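Local coordinates for YycN protein (Bacillus subtilis, PDB 1ON0), which is a homodimeric member of the GNAT acetyltransferase family and probably transfers an acyl group to a substrate that has not been identified, at residues 76-81 with 120-125; 92-97 with 107-112. All coordinates share one frame; numbering follows the deposited sequence.

Contact 1: residues 76-81 with 120-125; sequences LWIHAE and MGIRKL
I78 reaches across to I122 and M120, and its side chain can be followed outward from the strand one atom at a time. CB points toward the 120-125 segment and divides the chain into two branches. The short branch, CG2, stays low beside its own strand and lies 3.6 Å from CD2 of L76, two residues back on the same face. The long branch leaves through CG1, which sits between the backbone N and the carbonyl carbon (chi1 76°). CG1 of I78 is still 4.8 Å from CD1 of I122. An extended second torsion (175°) then carries CD1 straight on, and this terminal methyl makes the contact. It meets CD1 of I122 tip to tip at 3.5 Å, and its other neighbour is CE of M120, 4.0 Å from I78 CD1. M120 is a selenomethionine in this crystal; its chain bends at the selenium (chi3 -79°), turning CE toward the two isoleucines. CE of M120 is also 3.9 Å from CD1 of I122, so three methyl groups form a small triangle held by van der Waals contact alone.

M120 and I122 lie where the chain has just left helix 105-119 and is about to enter strand 124-127, the last step of a beta-alpha-beta crossover; I78 comes from strand 72-79. Strand 88-96 runs between strands 72-79 and 124-127 in the sheet, so I78 and I122 meet over it, with I91 and A89 among their neighbours. A117 of helix 105-119 packs on I122, while W63 of strand 60-66 lies against I78.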
ATOM      1  N   LEU B  76      18.075  -8.174   1.109  1.00 23.60           N
ATOM      2  CA  LEU B  76      18.836  -7.110   0.470  1.00 22.84           C
ATOM      3  C   LEU B  76      20.293  -7.526   0.558  1.00 23.15           C
ATOM      4  O   LEU B  76      20.796  -7.805   1.637  1.00 24.42           O
ATOM      5  CB  LEU B  76      18.633  -5.802   1.226  1.00 23.44           C
ATOM      6  CG  LEU B  76      18.873  -4.474   0.507  1.00 27.05           C
ATOM      7  CD1 LEU B  76      19.503  -3.517   1.504  1.00 25.39           C
ATOM      8  CD2 LEU B  76      19.760  -4.639  -0.721  1.00 22.67           C
ATOM      9  N   TRP B  77      20.968  -7.582  -0.576  1.00 21.01           N
ATOM     10  CA  TRP B  77      22.362  -7.965  -0.588  1.00 21.68           C
ATOM     11  C   TRP B  77      23.161  -6.976  -1.407  1.00 20.08           C
ATOM     12  O   TRP B  77      22.933  -6.837  -2.603  1.00 21.78           O
ATOM     13  CB  TRP B  77      22.502  -9.390  -1.150  1.00 26.85           C
ATOM     14  CG  TRP B  77      23.888  -9.790  -1.570  1.00 26.94           C
ATOM     15  CD1 TRP B  77      25.060  -9.188  -1.215  1.00 27.97           C
ATOM     16  CD2 TRP B  77      24.242 -10.894  -2.403  1.00 29.29           C
ATOM     17  NE1 TRP B  77      26.118  -9.840  -1.774  1.00 29.44           N
ATOM     18  CE2 TRP B  77      25.652 -10.897  -2.512  1.00 29.53           C
ATOM     19  CE3 TRP B  77      23.509 -11.892  -3.067  1.00 29.14           C
ATOM     20  CZ2 TRP B  77      26.349 -11.857  -3.268  1.00 28.69           C
ATOM     21  CZ3 TRP B  77      24.203 -12.847  -3.814  1.00 30.60           C
ATOM     22  CH2 TRP B  77      25.608 -12.820  -3.906  1.00 31.30           C
ATOM     23  N   ILE B  78      24.083  -6.266  -0.762  1.00 19.11           N
ATOM     24  CA  ILE B  78      24.910  -5.313  -1.488  1.00 18.09           C
ATOM     25  C   ILE B  78      26.384  -5.607  -1.295  1.00 18.76           C
ATOM     26  O   ILE B  78      26.790  -6.243  -0.320  1.00 18.07           O
ATOM     27  CB  ILE B  78      24.660  -3.842  -1.064  1.00 20.39           C
ATOM     28  CG1 ILE B  78      25.316  -3.553   0.277  1.00 19.56           C
ATOM     29  CG2 ILE B  78      23.169  -3.570  -1.007  1.00 21.87           C
ATOM     30  CD1 ILE B  78      25.219  -2.097   0.692  1.00 17.50           C
ATOM     31  N   HIS B  79      27.178  -5.135  -2.240  1.00 18.01           N
ATOM     32  CA  HIS B  79      28.623  -5.310  -2.210  1.00 20.32           C
ATOM     33  C   HIS B  79      29.259  -3.938  -2.222  1.00 22.96           C
ATOM     34  O   HIS B  79      28.839  -3.074  -2.988  1.00 23.03           O
ATOM     35  CB  HIS B  79      29.086  -6.062  -3.446  1.00 21.60           C
ATOM     36  CG  HIS B  79      30.573  -6.112  -3.607  1.00 22.74           C
ATOM     37  ND1 HIS B  79      31.395  -6.748  -2.705  1.00 22.94           N
ATOM     38  CD2 HIS B  79      31.378  -5.640  -4.588  1.00 23.57           C
ATOM     39  CE1 HIS B  79      32.647  -6.672  -3.127  1.00 24.46           C
ATOM     40  NE2 HIS B  79      32.662  -6.006  -4.265  1.00 25.14           N
ATOM     41  N   ALA B  80      30.273  -3.739  -1.392  1.00 25.97           N
ATOM     42  CA  ALA B  80      30.971  -2.459  -1.338  1.00 34.26           C
ATOM     43  C   ALA B  80      32.442  -2.633  -1.705  1.00 38.89           C
ATOM     44  O   ALA B  80      33.295  -2.639  -0.827  1.00 40.84           O
ATOM     45  CB  ALA B  80      30.854  -1.863   0.066  1.00 34.79           C
ATOM     46  N   GLU B  81      32.741  -2.766  -2.995  1.00 69.42           N
ATOM     47  CA  GLU B  81      34.123  -2.961  -3.455  1.00 75.65           C
ATOM     48  C   GLU B  81      35.182  -2.216  -2.643  1.00 77.21           C
ATOM     49  O   GLU B  81      34.897  -1.205  -1.994  1.00 78.03           O
ATOM     50  CB  GLU B  81      34.257  -2.578  -4.934  1.00 66.96           C
ATOM     51  CG  GLU B  81      34.081  -3.744  -5.897  1.00 70.92           C
ATOM     52  CD  GLU B  81      33.059  -3.464  -6.988  1.00 73.45           C
ATOM     53  OE1 GLU B  81      32.954  -4.278  -7.925  1.00 75.44           O
ATOM     54  OE2 GLU B  81      32.359  -2.433  -6.906  1.00 74.72           O
HETATM   55  N   MSE B 120      27.133   4.116   6.049  1.00 23.03           N
HETATM   56  CA  MSE B 120      28.370   3.351   5.974  1.00 23.70           C
HETATM   57  C   MSE B 120      29.414   3.867   4.980  1.00 22.46           C
HETATM   58  O   MSE B 120      30.388   3.191   4.695  1.00 22.68           O
HETATM   59  CB  MSE B 120      28.042   1.856   5.733  1.00 24.17           C
HETATM   60  CG  MSE B 120      26.979   1.607   4.676  1.00 28.83           C
HETATM   61 SE   MSE B 120      26.108  -0.137   4.763  1.00 32.96          SE
HETATM   62  CE  MSE B 120      27.470  -1.221   3.919  1.00 29.32           C
ATOM     63  N   GLY B 121      29.206   5.067   4.447  1.00 27.58           N
ATOM     64  CA  GLY B 121      30.176   5.629   3.524  1.00 26.75           C
ATOM     65  C   GLY B 121      29.851   5.534   2.049  1.00 26.81           C
ATOM     66  O   GLY B 121      30.354   6.306   1.246  1.00 27.81           O
ATOM     67  N   ILE B 122      28.985   4.605   1.687  1.00 19.69           N
ATOM     68  CA  ILE B 122      28.613   4.432   0.290  1.00 19.83           C
ATOM     69  C   ILE B 122      28.056   5.733  -0.280  1.00 19.47           C
ATOM     70  O   ILE B 122      27.160   6.315   0.311  1.00 19.13           O
ATOM     71  CB  ILE B 122      27.540   3.347   0.157  1.00 20.43           C
ATOM     72  CG1 ILE B 122      28.039   2.054   0.781  1.00 20.72           C
ATOM     73  CG2 ILE B 122      27.169   3.157  -1.289  1.00 17.38           C
ATOM     74  CD1 ILE B 122      27.037   0.941   0.709  1.00 22.22           C
ATOM     75  N   ARG B 123      28.578   6.176  -1.420  1.00 21.10           N
ATOM     76  CA  ARG B 123      28.105   7.406  -2.043  1.00 24.02           C
ATOM     77  C   ARG B 123      27.284   7.162  -3.308  1.00 26.12           C
ATOM     78  O   ARG B 123      26.653   8.086  -3.833  1.00 26.65           O
ATOM     79  CB  ARG B 123      29.269   8.324  -2.414  1.00 36.12           C
ATOM     80  CG  ARG B 123      29.887   9.119  -1.265  1.00 43.63           C
ATOM     81  CD  ARG B 123      30.192  10.551  -1.733  1.00 46.44           C
ATOM     82  NE  ARG B 123      30.941  10.576  -2.991  1.00 52.47           N
ATOM     83  CZ  ARG B 123      30.949  11.604  -3.845  1.00 55.02           C
ATOM     84  NH1 ARG B 123      30.244  12.706  -3.587  1.00 52.56           N
ATOM     85  NH2 ARG B 123      31.668  11.533  -4.962  1.00 54.53           N
ATOM     86  N   LYS B 124      27.295   5.931  -3.812  1.00 27.16           N
ATOM     87  CA  LYS B 124      26.553   5.613  -5.033  1.00 26.00           C
ATOM     88  C   LYS B 124      26.118   4.143  -5.048  1.00 24.72           C
ATOM     89  O   LYS B 124      26.786   3.278  -4.490  1.00 23.81           O
ATOM     90  CB  LYS B 124      27.436   5.918  -6.243  1.00 32.73           C
ATOM     91  CG  LYS B 124      26.776   5.745  -7.601  1.00 37.46           C
ATOM     92  CD  LYS B 124      27.754   6.093  -8.728  1.00 38.15           C
ATOM     93  CE  LYS B 124      27.124   5.878 -10.095  1.00 39.86           C
ATOM     94  NZ  LYS B 124      27.979   6.380 -11.205  1.00 39.52           N
ATOM     95  N   LEU B 125      24.988   3.875  -5.686  1.00 26.92           N
ATOM     96  CA  LEU B 125      24.464   2.528  -5.777  1.00 24.48           C
ATOM     97  C   LEU B 125      24.338   2.097  -7.210  1.00 24.55           C
ATOM     98  O   LEU B 125      23.924   2.875  -8.073  1.00 27.01           O
ATOM     99  CB  LEU B 125      23.095   2.437  -5.123  1.00 20.20           C
ATOM    100  CG  LEU B 125      23.059   2.707  -3.632  1.00 19.14           C
ATOM    101  CD1 LEU B 125      21.604   2.719  -3.205  1.00 17.83           C
ATOM    102  CD2 LEU B 125      23.850   1.624  -2.875  1.00 18.11           C
TER

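Contact 2: residues 92-97 with 107-112; sequences YDFGLY and KQALAA
F94 turns its ring out to L110 and A109 with CG anti to the backbone N (chi1 159°), and the ring presents one face to the helix. L110 answers with a first torsion of -127°, well away from a staggered value, which swings CD1 in over that face. CD1 of L110 stands 3.5 Å from the centroid of the F94 ring and 17° off its normal, a CH-pi contact made by one methyl branch; its closest ring atom is CZ of F94, at 3.4 Å. A109 takes the edge of the ring instead: its CB lies near the ring plane, 3.8 Å from CE1 of F94. Farther along the strand, CD1 of L96 approaches the same A109 CB at 4.4 Å.

The strand and helix segments run roughly antiparallel, their axes 9.5 Å apart, as the first strand and the helix of a beta-alpha-beta unit. Y140 of helix 134-142 and L65 of strand 60-66 also pack on F94. Without the ring, as with an alanine at F94, the L110 methyl is likely to lose its aromatic face, and a gap would probably open between strand and helix.

Everything that meets here is hydrocarbon, so dispersion and the CH-pi contact join the two elements, and the fit of these groups, more than directional bonding, probably governs how strand and helix meet here.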
ATOM      1  N   TYR B  92      23.581  -6.761  -5.473  1.00 20.76           N
ATOM      2  CA  TYR B  92      23.474  -8.071  -6.095  1.00 20.30           C
ATOM      3  C   TYR B  92      22.051  -8.588  -6.023  1.00 19.87           C
ATOM      4  O   TYR B  92      21.601  -9.273  -6.927  1.00 21.59           O
ATOM      5  CB  TYR B  92      24.435  -9.082  -5.429  1.00 20.32           C
ATOM      6  CG  TYR B  92      25.832  -9.062  -6.017  1.00 21.97           C
ATOM      7  CD1 TYR B  92      26.050  -9.456  -7.331  1.00 22.61           C
ATOM      8  CD2 TYR B  92      26.912  -8.551  -5.300  1.00 19.77           C
ATOM      9  CE1 TYR B  92      27.294  -9.325  -7.928  1.00 23.47           C
ATOM     10  CE2 TYR B  92      28.166  -8.421  -5.892  1.00 20.86           C
ATOM     11  CZ  TYR B  92      28.347  -8.799  -7.207  1.00 22.63           C
ATOM     12  OH  TYR B  92      29.552  -8.592  -7.845  1.00 22.98           O
ATOM     13  N   ASP B  93      21.311  -8.242  -4.980  1.00 15.65           N
ATOM     14  CA  ASP B  93      19.967  -8.785  -4.902  1.00 16.43           C
ATOM     15  C   ASP B  93      19.067  -8.003  -3.961  1.00 16.61           C
ATOM     16  O   ASP B  93      19.498  -7.525  -2.915  1.00 15.07           O
ATOM     17  CB  ASP B  93      20.066 -10.260  -4.477  1.00 21.77           C
ATOM     18  CG  ASP B  93      18.777 -11.047  -4.706  1.00 17.70           C
ATOM     19  OD1 ASP B  93      18.012 -10.713  -5.619  1.00 22.51           O
ATOM     20  OD2 ASP B  93      18.546 -12.015  -3.963  1.00 21.02           O
ATOM     21  N   PHE B  94      17.816  -7.867  -4.370  1.00 15.19           N
ATOM     22  CA  PHE B  94      16.824  -7.143  -3.610  1.00 17.39           C
ATOM     23  C   PHE B  94      15.420  -7.519  -4.045  1.00 19.07           C
ATOM     24  O   PHE B  94      15.103  -7.580  -5.241  1.00 20.08           O
ATOM     25  CB  PHE B  94      17.003  -5.644  -3.783  1.00 24.83           C
ATOM     26  CG  PHE B  94      15.768  -4.865  -3.465  1.00 24.30           C
ATOM     27  CD1 PHE B  94      15.356  -4.712  -2.151  1.00 24.41           C
ATOM     28  CD2 PHE B  94      14.988  -4.328  -4.488  1.00 24.86           C
ATOM     29  CE1 PHE B  94      14.182  -4.019  -1.848  1.00 24.25           C
ATOM     30  CE2 PHE B  94      13.810  -3.632  -4.211  1.00 24.59           C
ATOM     31  CZ  PHE B  94      13.405  -3.481  -2.884  1.00 25.66           C
ATOM     32  N   GLY B  95      14.561  -7.755  -3.068  1.00 24.23           N
ATOM     33  CA  GLY B  95      13.207  -8.125  -3.402  1.00 23.35           C
ATOM     34  C   GLY B  95      12.482  -8.482  -2.136  1.00 24.40           C
ATOM     35  O   GLY B  95      13.085  -8.591  -1.071  1.00 24.04           O
ATOM     36  N   LEU B  96      11.179  -8.672  -2.262  1.00 23.58           N
ATOM     37  CA  LEU B  96      10.348  -9.010  -1.133  1.00 25.34           C
ATOM     38  C   LEU B  96       9.723 -10.354  -1.385  1.00 25.79           C
ATOM     39  O   LEU B  96       9.624 -10.794  -2.531  1.00 27.82           O
ATOM     40  CB  LEU B  96       9.255  -7.950  -0.961  1.00 25.75           C
ATOM     41  CG  LEU B  96       9.435  -6.735  -0.049  1.00 25.19           C
ATOM     42  CD1 LEU B  96      10.861  -6.262  -0.004  1.00 23.48           C
ATOM     43  CD2 LEU B  96       8.493  -5.660  -0.549  1.00 26.11           C
ATOM     44  N   TYR B  97       9.319 -11.026  -0.315  1.00 30.45           N
ATOM     45  CA  TYR B  97       8.664 -12.308  -0.488  1.00 32.94           C
ATOM     46  C   TYR B  97       7.242 -12.062  -0.993  1.00 34.22           C
ATOM     47  O   TYR B  97       6.650 -11.005  -0.738  1.00 33.95           O
ATOM     48  CB  TYR B  97       8.625 -13.083   0.819  1.00 26.20           C
ATOM     49  CG  TYR B  97       9.994 -13.456   1.298  1.00 28.51           C
ATOM     50  CD1 TYR B  97      10.676 -12.644   2.200  1.00 28.12           C
ATOM     51  CD2 TYR B  97      10.629 -14.602   0.821  1.00 28.24           C
ATOM     52  CE1 TYR B  97      11.952 -12.960   2.620  1.00 30.36           C
ATOM     53  CE2 TYR B  97      11.909 -14.929   1.233  1.00 30.77           C
ATOM     54  CZ  TYR B  97      12.566 -14.100   2.137  1.00 31.02           C
ATOM     55  OH  TYR B  97      13.838 -14.414   2.558  1.00 34.02           O
ATOM     56  N   LYS B 107       9.377   0.075  -2.153  1.00 17.44           N
ATOM     57  CA  LYS B 107       9.906   1.411  -2.197  1.00 16.01           C
ATOM     58  C   LYS B 107      10.443   1.813  -0.825  1.00 16.37           C
ATOM     59  O   LYS B 107      11.509   2.398  -0.732  1.00 17.77           O
ATOM     60  CB  LYS B 107       8.853   2.404  -2.666  1.00 22.52           C
ATOM     61  CG  LYS B 107       9.275   3.853  -2.507  1.00 24.01           C
ATOM     62  CD  LYS B 107       8.260   4.774  -3.169  1.00 32.71           C
ATOM     63  CE  LYS B 107       8.436   6.229  -2.734  1.00 34.12           C
ATOM     64  NZ  LYS B 107       9.770   6.790  -3.094  1.00 39.79           N
ATOM     65  N   GLN B 108       9.720   1.509   0.241  1.00 15.59           N
ATOM     66  CA  GLN B 108      10.211   1.880   1.566  1.00 17.95           C
ATOM     67  C   GLN B 108      11.500   1.126   1.883  1.00 18.75           C
ATOM     68  O   GLN B 108      12.381   1.648   2.569  1.00 19.68           O
ATOM     69  CB  GLN B 108       9.170   1.594   2.657  1.00 20.88           C
ATOM     70  CG  GLN B 108       8.031   2.604   2.694  1.00 23.85           C
ATOM     71  CD  GLN B 108       6.974   2.260   3.728  1.00 25.78           C
ATOM     72  OE1 GLN B 108       6.100   3.077   4.033  1.00 27.44           O
ATOM     73  NE2 GLN B 108       7.052   1.048   4.283  1.00 21.96           N
ATOM     74  N   ALA B 109      11.604  -0.102   1.386  1.00 20.48           N
ATOM     75  CA  ALA B 109      12.791  -0.917   1.616  1.00 21.35           C
ATOM     76  C   ALA B 109      13.962  -0.304   0.866  1.00 23.95           C
ATOM     77  O   ALA B 109      15.117  -0.449   1.266  1.00 24.08           O
ATOM     78  CB  ALA B 109      12.550  -2.329   1.134  1.00 19.66           C
ATOM     79  N   LEU B 110      13.656   0.386  -0.226  1.00 18.81           N
ATOM     80  CA  LEU B 110      14.697   0.998  -1.019  1.00 18.71           C
ATOM     81  C   LEU B 110      15.167   2.269  -0.360  1.00 17.61           C
ATOM     82  O   LEU B 110      16.304   2.700  -0.571  1.00 19.31           O
ATOM     83  CB  LEU B 110      14.200   1.259  -2.439  1.00 27.62           C
ATOM     84  CG  LEU B 110      15.079   0.685  -3.552  1.00 28.82           C
ATOM     85  CD1 LEU B 110      15.470  -0.749  -3.278  1.00 26.30           C
ATOM     86  CD2 LEU B 110      14.324   0.794  -4.857  1.00 33.24           C
ATOM     87  N   ALA B 111      14.300   2.888   0.434  1.00 17.59           N
ATOM     88  CA  ALA B 111      14.714   4.100   1.148  1.00 15.74           C
ATOM     89  C   ALA B 111      15.552   3.717   2.382  1.00 13.51           C
ATOM     90  O   ALA B 111      16.348   4.502   2.845  1.00 14.69           O
ATOM     91  CB  ALA B 111      13.495   4.925   1.566  1.00 15.76           C
ATOM     92  N   ALA B 112      15.357   2.519   2.921  1.00 20.69           N
ATOM     93  CA  ALA B 112      16.160   2.117   4.060  1.00 21.90           C
ATOM     94  C   ALA B 112      17.527   1.734   3.501  1.00 22.81           C
ATOM     95  O   ALA B 112      18.536   1.780   4.212  1.00 27.40           O
ATOM     96  CB  ALA B 112      15.542   0.952   4.801  1.00  8.35           C
TER

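Contacts 1 and 2 lie 13 Å apart between centres and share one sheet; both segments of contact 2 fall between those of contact 1 in the sequence. They meet directly where W77 N probably donates a hydrogen bond to D93 O, 2.8 Å away, beside a classic beta bulge at Y92 and D93, a feature expected in this strand of GNAT proteins. Contact 2 packs the first half of helix 105-119 on the sheet; contact 1 lies just beyond its C-terminal end. The turn between the segments of contact 2 probably corresponds to the loop that binds the pyrophosphate of acetyl-CoA in relatives. A sulfate about 4 Å from the L96 side chain, probably from the crystallisation liquor, is consistent with an anion pocket.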